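Local coordinates for L-talarate/galactarate dehydratase (PDB 2PP0), which catalyses the magnesium-dependent dehydration of L-talarate and galactarate to 5-keto-4-deoxy-D-glucarate, and also epimerises L-talarate to galactarate, at residues Leu280-Phe283 and Arg284-Glu287; Ser381-Ala384 and Arg385-Thr388; Cys203-Asp206 and Ile207-Leu210. One frame throughout, in Å; residues are numbered along the deposited sequence.

Contact 1: residues Leu280-Phe283 and Arg284-Glu287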
loop_
_atom_site.group_PDB
_atom_site.type_symbol
_atom_site.label_atom_id
_atom_site.label_comp_id
_atom_site.label_asym_id
_atom_site.label_seq_id
_atom_site.Cartn_x
_atom_site.Cartn_y
_atom_site.Cartn_z
ATOM N N LEU B 280 21.237 -0.422 0.163
ATOM C CA LEU B 280 20.441 -1.357 -0.633
ATOM C C LEU B 280 19.712 -0.628 -1.752
ATOM O O LEU B 280 19.308 0.523 -1.590
ATOM C CB LEU B 280 19.454 -2.106 0.262
ATOM C CG LEU B 280 20.148 -2.811 1.431
ATOM C CD1 LEU B 280 19.122 -3.599 2.220
ATOM C CD2 LEU B 280 21.259 -3.728 0.911
ATOM N N THR B 281 19.531 -1.310 -2.880
ATOM C CA THR B 281 18.912 -0.697 -4.048
ATOM C C THR B 281 17.702 -1.398 -4.640
ATOM O O THR B 281 17.541 -1.436 -5.861
ATOM C CB THR B 281 19.958 -0.515 -5.175
ATOM O OG1 THR B 281 20.380 -1.800 -5.655
ATOM C CG2 THR B 281 21.167 0.228 -4.648
ATOM N N SER B 282 16.842 -1.947 -3.789
ATOM C CA SER B 282 15.626 -2.597 -4.272
ATOM C C SER B 282 14.846 -3.174 -3.112
ATOM O O SER B 282 15.387 -3.372 -2.028
ATOM C CB SER B 282 15.951 -3.736 -5.241
ATOM O OG SER B 282 16.425 -4.877 -4.538
ATOM N N PHE B 283 13.569 -3.440 -3.349
ATOM C CA PHE B 283 12.728 -4.045 -2.333
ATOM C C PHE B 283 13.323 -5.415 -2.008
ATOM O O PHE B 283 13.524 -5.759 -0.848
ATOM C CB PHE B 283 11.312 -4.236 -2.867
ATOM C CG PHE B 283 10.485 -5.177 -2.042
ATOM C CD1 PHE B 283 9.823 -4.731 -0.907
ATOM C CD2 PHE B 283 10.408 -6.529 -2.378
ATOM C CE1 PHE B 283 9.093 -5.613 -0.109
ATOM C CE2 PHE B 283 9.681 -7.422 -1.591
ATOM C CZ PHE B 283 9.022 -6.964 -0.451
ATOM N N ARG B 284 13.612 -6.193 -3.046
ATOM C CA ARG B 284 14.157 -7.530 -2.854
ATOM C C ARG B 284 15.381 -7.594 -1.949
ATOM O O ARG B 284 15.511 -8.519 -1.154
ATOM C CB ARG B 284 14.462 -8.183 -4.204
ATOM C CG ARG B 284 13.201 -8.564 -4.978
ATOM C CD ARG B 284 13.454 -9.682 -5.985
ATOM N NE ARG B 284 12.225 -10.083 -6.667
ATOM C CZ ARG B 284 11.615 -9.362 -7.605
ATOM N NH1 ARG B 284 12.120 -8.195 -7.988
ATOM N NH2 ARG B 284 10.492 -9.806 -8.157
ATOM N N GLU B 285 16.281 -6.623 -2.066
ATOM C CA GLU B 285 17.470 -6.609 -1.222
ATOM C C GLU B 285 17.077 -6.368 0.227
ATOM O O GLU B 285 17.564 -7.041 1.141
ATOM C CB GLU B 285 18.440 -5.528 -1.699
ATOM C CG GLU B 285 19.020 -5.822 -3.075
ATOM C CD GLU B 285 19.647 -4.604 -3.719
ATOM O OE1 GLU B 285 20.660 -4.100 -3.193
ATOM O OE2 GLU B 285 19.114 -4.149 -4.755
ATOM N N HIS B 286 16.191 -5.402 0.443
ATOM C CA HIS B 286 15.732 -5.104 1.793
ATOM C C HIS B 286 14.995 -6.299 2.380
ATOM O O HIS B 286 15.100 -6.577 3.570
ATOM C CB HIS B 286 14.807 -3.884 1.798
ATOM C CG HIS B 286 15.522 -2.590 2.020
ATOM N ND1 HIS B 286 15.853 -1.734 0.992
ATOM C CD2 HIS B 286 15.995 -2.017 3.152
ATOM C CE1 HIS B 286 16.500 -0.691 1.480
ATOM N NE2 HIS B 286 16.600 -0.839 2.789
ATOM N N GLU B 287 14.248 -7.000 1.535
ATOM C CA GLU B 287 13.489 -8.165 1.969
ATOM C C GLU B 287 14.401 -9.252 2.532
ATOM O O GLU B 287 14.095 -9.856 3.556
ATOM C CB GLU B 287 12.671 -8.725 0.803
ATOM C CG GLU B 287 11.878 -9.968 1.149
ATOM C CD GLU B 287 11.074 -10.470 -0.024
ATOM O OE1 GLU B 287 11.636 -10.561 -1.131
ATOM O OE2 GLU B 287 9.880 -10.779 0.158
#
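Glu285 reaches back with an extended chain to Thr281 and Ser282, and most of the polar bonding at this helix start runs through its carboxylate. Glu285 OE2 takes two hydroxyl donors: Thr281 OG1 at 2.8 Å, on the syn lone pair, and Ser282 OG at 2.8 Å, on the anti side and somewhat out of the carboxylate plane. The other oxygen, Glu285 OE1, accepts Thr281 N at 3.0 Å along a nearly straight bond (171°), reached from above the carboxylate plane; Tyr258 OH bonds to OE1 as well. With both oxygens engaged, the carboxylate is held against rotation. Ser282 is the N-cap. Ser282 OG, placed between its own backbone N and carbonyl carbon (chi1 76°), accepts from Glu285 N at 3.0 Å while its own hydroxyl donates to Glu285 OE2.

The backbone adds the first helical bonds, His286 N to Ser282 O and Glu287 N to Phe283 O, and the His286 ring edge makes a weak ND1 bond to that same Ser282 carbonyl.

The apolar contact is made by Leu280, whose CD1 sits 3.6 Å above the centre of the His286 ring in a CH-pi contact; Leu280 CB is 3.5 Å from His286 CE1.

The Phe283 ring has charged neighbours. The Glu287 carboxylate lies near CE2 of Phe283, its CD 3.7 Å away and its plane turned 59° from the ring, and Lys313 of helix 308-320 makes a cation-pi contact with the same ring.

His286 lies about 6 Å, side chain to side chain, from Asp301, which is thought to raise the basicity of the active-site histidine. Here a serine N-cap, braced by the glutamate three residues on, begins the helix that follows barrel strand 274-276 in the enolase-superfamily catalytic domain.

Contact 2: residues Ser381-Ala384 and Arg385-Thr388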
loop_
_atom_site.group_PDB
_atom_site.type_symbol
_atom_site.label_atom_id
_atom_site.label_comp_id
_atom_site.label_asym_id
_atom_site.label_seq_id
_atom_site.Cartn_x
_atom_site.Cartn_y
_atom_site.Cartn_z
ATOM N N SER B 381 14.214 25.621 -7.288
ATOM C CA SER B 381 14.753 26.973 -7.203
ATOM C C SER B 381 15.538 27.330 -8.456
ATOM O O SER B 381 15.802 26.473 -9.302
ATOM C CB SER B 381 15.699 27.075 -6.021
ATOM O OG SER B 381 16.892 26.367 -6.319
ATOM N N GLU B 382 15.928 28.599 -8.557
ATOM C CA GLU B 382 16.704 29.066 -9.696
ATOM C C GLU B 382 18.090 28.440 -9.620
ATOM O O GLU B 382 18.689 28.118 -10.644
ATOM C CB GLU B 382 16.807 30.598 -9.678
ATOM C CG GLU B 382 17.683 31.200 -10.771
ATOM C CD GLU B 382 17.319 30.710 -12.162
ATOM O OE1 GLU B 382 16.114 30.573 -12.457
ATOM O OE2 GLU B 382 18.246 30.477 -12.971
ATOM N N GLN B 383 18.585 28.256 -8.400
ATOM C CA GLN B 383 19.898 27.660 -8.179
ATOM C C GLN B 383 19.984 26.233 -8.735
ATOM O O GLN B 383 21.044 25.806 -9.200
ATOM C CB GLN B 383 20.227 27.641 -6.687
ATOM C CG GLN B 383 21.644 27.183 -6.391
ATOM C CD GLN B 383 22.682 28.087 -7.029
ATOM O OE1 GLN B 383 22.755 29.274 -6.718
ATOM N NE2 GLN B 383 23.486 27.530 -7.931
ATOM N N ALA B 384 18.871 25.500 -8.676
ATOM C CA ALA B 384 18.824 24.134 -9.187
ATOM C C ALA B 384 19.010 24.170 -10.700
ATOM O O ALA B 384 19.575 23.247 -11.290
ATOM C CB ALA B 384 17.488 23.478 -8.837
ATOM N N ARG B 385 18.530 25.239 -11.325
ATOM C CA ARG B 385 18.663 25.385 -12.768
ATOM C C ARG B 385 20.109 25.748 -13.079
ATOM O O ARG B 385 20.688 25.246 -14.038
ATOM C CB ARG B 385 17.726 26.478 -13.286
ATOM C CG ARG B 385 16.258 26.272 -12.911
ATOM C CD ARG B 385 15.728 24.928 -13.404
ATOM N NE ARG B 385 14.278 24.844 -13.267
ATOM C CZ ARG B 385 13.543 23.793 -13.622
ATOM N NH1 ARG B 385 14.116 22.710 -14.139
ATOM N NH2 ARG B 385 12.226 23.832 -13.473
ATOM N N ARG B 386 20.684 26.623 -12.259
ATOM C CA ARG B 386 22.068 27.044 -12.435
ATOM C C ARG B 386 22.999 25.837 -12.342
ATOM O O ARG B 386 24.009 25.774 -13.036
ATOM C CB ARG B 386 22.474 28.057 -11.358
ATOM C CG ARG B 386 22.302 29.530 -11.723
ATOM C CD ARG B 386 22.939 30.400 -10.634
ATOM N NE ARG B 386 24.298 29.945 -10.313
ATOM C CZ ARG B 386 25.011 30.367 -9.270
ATOM N NH1 ARG B 386 24.497 31.262 -8.433
ATOM N NH2 ARG B 386 26.232 29.887 -9.051
ATOM N N TRP B 387 22.657 24.888 -11.475
ATOM C CA TRP B 387 23.481 23.698 -11.291
ATOM C C TRP B 387 23.196 22.560 -12.263
ATOM O O TRP B 387 23.816 21.501 -12.180
ATOM C CB TRP B 387 23.349 23.177 -9.861
ATOM C CG TRP B 387 24.098 23.991 -8.850
ATOM C CD1 TRP B 387 25.229 24.723 -9.066
ATOM C CD2 TRP B 387 23.810 24.099 -7.452
ATOM N NE1 TRP B 387 25.667 25.276 -7.889
ATOM C CE2 TRP B 387 24.816 24.909 -6.881
ATOM C CE3 TRP B 387 22.803 23.587 -6.623
ATOM C CZ2 TRP B 387 24.845 25.220 -5.519
ATOM C CZ3 TRP B 387 22.832 23.896 -5.268
ATOM C CH2 TRP B 387 23.848 24.705 -4.730
ATOM N N THR B 388 22.259 22.767 -13.180
ATOM C CA THR B 388 21.929 21.738 -14.157
ATOM C C THR B 388 22.991 21.723 -15.258
ATOM O O THR B 388 23.299 22.764 -15.842
ATOM C CB THR B 388 20.547 21.996 -14.787
ATOM O OG1 THR B 388 19.534 21.863 -13.781
ATOM C CG2 THR B 388 20.275 21.013 -15.908
#
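This is a local contact within one short helix, 382-386, and its exit into strand 388-395: Gln383 reaches forward to Arg386 and Trp387 one turn later, while Ala384 meets Thr388. In Gln383 a chi1 of -173° carries CG over the indole, and the bend at chi2 (60°) turns the amide across it. Gln383 CG rests over the six-membered ring of Trp387, 3.5 Å from its centroid and close to the ring normal, a clear CH-pi contact. Gln383 NE2 follows over the same ring system, 3.1 Å above the Trp387 ring plane and offset toward the rim. The amide and indole planes are 47° apart, an inclined approach rather than a flat stack.

The Arg386 guanidinium also presents a face to this amide, with Gln383 NE2 3.4 Å above its plane and over its centre. Gln383 OE1 comes within 3.2 Å of Arg386 NH1, but the angle is too poor for a hydrogen bond. The Gln383 amide is thus wedged between two flat groups without a hydrogen bond to either.

Bonding falls instead to the backbone and the helix ends. Arg386 N and Trp387 N bond to the carbonyls of Glu382 and Gln383, and Thr388 OG1 donates to Ala384 O at 2.8 Å. At the start Ser381 OG, also bonded to Pro355 O, accepts Ala384 N at 3.2 Å. The end of Arg385 leads off to a salt bridge with Glu66.

Trp387 lies on Leu38 and Pro39, and Thr388 on Ser34 and Ala36, all of strand 28-40. A single serine-capped turn thereby hands the chain to strand 388-395, the C-terminal return to the antiparallel sheet of the N-terminal capping domain in the mandelate racemase family.

Contact 3: residues Cys203-Asp206 and Ile207-Leu210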
loop_
_atom_site.group_PDB
_atom_site.type_symbol
_atom_site.label_atom_id
_atom_site.label_comp_id
_atom_site.label_asym_id
_atom_site.label_seq_id
_atom_site.Cartn_x
_atom_site.Cartn_y
_atom_site.Cartn_z
ATOM N N CYS B 203 40.170 2.801 16.529
ATOM C CA CYS B 203 38.984 2.583 17.354
ATOM C C CYS B 203 39.029 3.416 18.626
ATOM O O CYS B 203 37.988 3.762 19.192
ATOM C CB CYS B 203 38.848 1.102 17.725
ATOM S SG CYS B 203 38.339 0.035 16.359
ATOM N N ALA B 204 40.238 3.734 19.071
ATOM C CA ALA B 204 40.425 4.524 20.284
ATOM C C ALA B 204 39.948 5.963 20.100
ATOM O O ALA B 204 39.371 6.557 21.012
ATOM C CB ALA B 204 41.898 4.507 20.691
ATOM N N GLU B 205 40.183 6.516 18.915
ATOM C CA GLU B 205 39.788 7.890 18.625
ATOM C C GLU B 205 38.272 8.030 18.461
ATOM O O GLU B 205 37.723 9.118 18.657
ATOM C CB GLU B 205 40.507 8.388 17.367
ATOM C CG GLU B 205 40.376 9.885 17.100
ATOM C CD GLU B 205 40.800 10.742 18.290
ATOM O OE1 GLU B 205 41.805 10.398 18.953
ATOM O OE2 GLU B 205 40.135 11.769 18.553
ATOM N N ASP B 206 37.602 6.935 18.100
ATOM C CA ASP B 206 36.148 6.951 17.935
ATOM C C ASP B 206 35.470 6.940 19.300
ATOM O O ASP B 206 34.467 7.627 19.514
ATOM C CB ASP B 206 35.670 5.742 17.133
ATOM C CG ASP B 206 35.760 5.959 15.640
ATOM O OD1 ASP B 206 35.948 7.118 15.219
ATOM O OD2 ASP B 206 35.629 4.970 14.887
ATOM N N ILE B 207 36.011 6.145 20.216
ATOM C CA ILE B 207 35.466 6.068 21.564
ATOM C C ILE B 207 35.675 7.427 22.223
ATOM O O ILE B 207 34.802 7.928 22.932
ATOM C CB ILE B 207 36.182 4.982 22.403
ATOM C CG1 ILE B 207 35.796 3.591 21.893
ATOM C CG2 ILE B 207 35.835 5.140 23.883
ATOM C CD1 ILE B 207 34.303 3.314 21.928
ATOM N N ARG B 208 36.838 8.017 21.968
ATOM C CA ARG B 208 37.187 9.321 22.517
ATOM C C ARG B 208 36.184 10.384 22.077
ATOM O O ARG B 208 35.641 11.120 22.903
ATOM C CB ARG B 208 38.594 9.713 22.061
ATOM C CG ARG B 208 38.990 11.133 22.428
ATOM C CD ARG B 208 40.428 11.425 22.050
ATOM N NE ARG B 208 40.776 12.812 22.341
ATOM C CZ ARG B 208 40.438 13.847 21.578
ATOM N NH1 ARG B 208 39.745 13.656 20.463
ATOM N NH2 ARG B 208 40.786 15.075 21.938
ATOM N N ARG B 209 35.943 10.462 20.774
ATOM C CA ARG B 209 35.000 11.432 20.239
ATOM C C ARG B 209 33.592 11.159 20.760
ATOM O O ARG B 209 32.886 12.085 21.162
ATOM C CB ARG B 209 35.024 11.394 18.708
ATOM C CG ARG B 209 36.323 11.916 18.116
ATOM C CD ARG B 209 36.615 11.326 16.742
ATOM N NE ARG B 209 35.704 11.784 15.694
ATOM C CZ ARG B 209 35.638 13.034 15.245
ATOM N NH1 ARG B 209 36.428 13.972 15.755
ATOM N NH2 ARG B 209 34.796 13.345 14.271
ATOM N N LEU B 210 33.191 9.888 20.770
ATOM C CA LEU B 210 31.859 9.514 21.238
ATOM C C LEU B 210 31.658 9.872 22.709
ATOM O O LEU B 210 30.583 10.332 23.101
ATOM C CB LEU B 210 31.616 8.011 21.026
ATOM C CG LEU B 210 30.225 7.453 21.364
ATOM C CD1 LEU B 210 29.154 8.199 20.580
ATOM C CD2 LEU B 210 30.177 5.972 21.031
#
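Glu205 and Arg208, one helical turn apart, lie side by side and point the same way, joined at their ends by a salt bridge. From Glu205 CB, chi1 of -169° sends CG to the far side from the backbone N, and a turn at chi2 (54°) brings the carboxylate round to Arg208. Glu205 CG passes 4.0 Å from Arg209 CD, a loose aliphatic contact. At the carboxylate, both oxygens of Glu205, OE1 and OE2, lie 3.5 Å from Arg208 CD. Glu205 OE2 also goes to the charged end, 2.7 Å from Arg208 NH1. That bond is short yet weak in direction, with an angle of 125° at the hydrogen, and the carboxylate and guanidinium planes are inclined to each other; charge attraction probably matters more here than a well-aimed hydrogen bond.

Behind these side chains the backbone makes regular i to i+4 bonds, from Ile207 N to Cys203 O through Leu210 N to Asp206 O. Two other polar ends bond away from this pair: Asp206 OD2 accepts Gln200 N, and Arg209 NH2 donates to Thr174 O.

Helix 203-217 is the crossover of the beta-alpha-beta unit that links barrel strands 194-197 and 223-226. Cys203, Ile207 and Leu210 rest on helix 233-243, Arg208 and Arg209 touch helix 176-188 on the other flank, and Leu210 reaches inward to Leu223 and Val225 of strand 223-226.

Overall arrangement
Along the chain the order is contact 3, contact 1, contact 2, and none touches another. Contacts 1 and 3 both belong to the barrel domain, on helices 283-291 and 203-217, which pack outside its parallel strands; their centres are 32 Å apart. Contact 2 is also 32 Å from contact 1, centre to centre and on the opposite side of the chain's centre, and 40 Å from contact 3. It sits where helix 382-386 passes into strand 388-395, beside strand 28-40. Two contacts thus lie at the starts of helices of the catalytic barrel, while contact 2 leads the chain back to the N-terminal domain, whose residues Asp46 to Lys48 bind substrate.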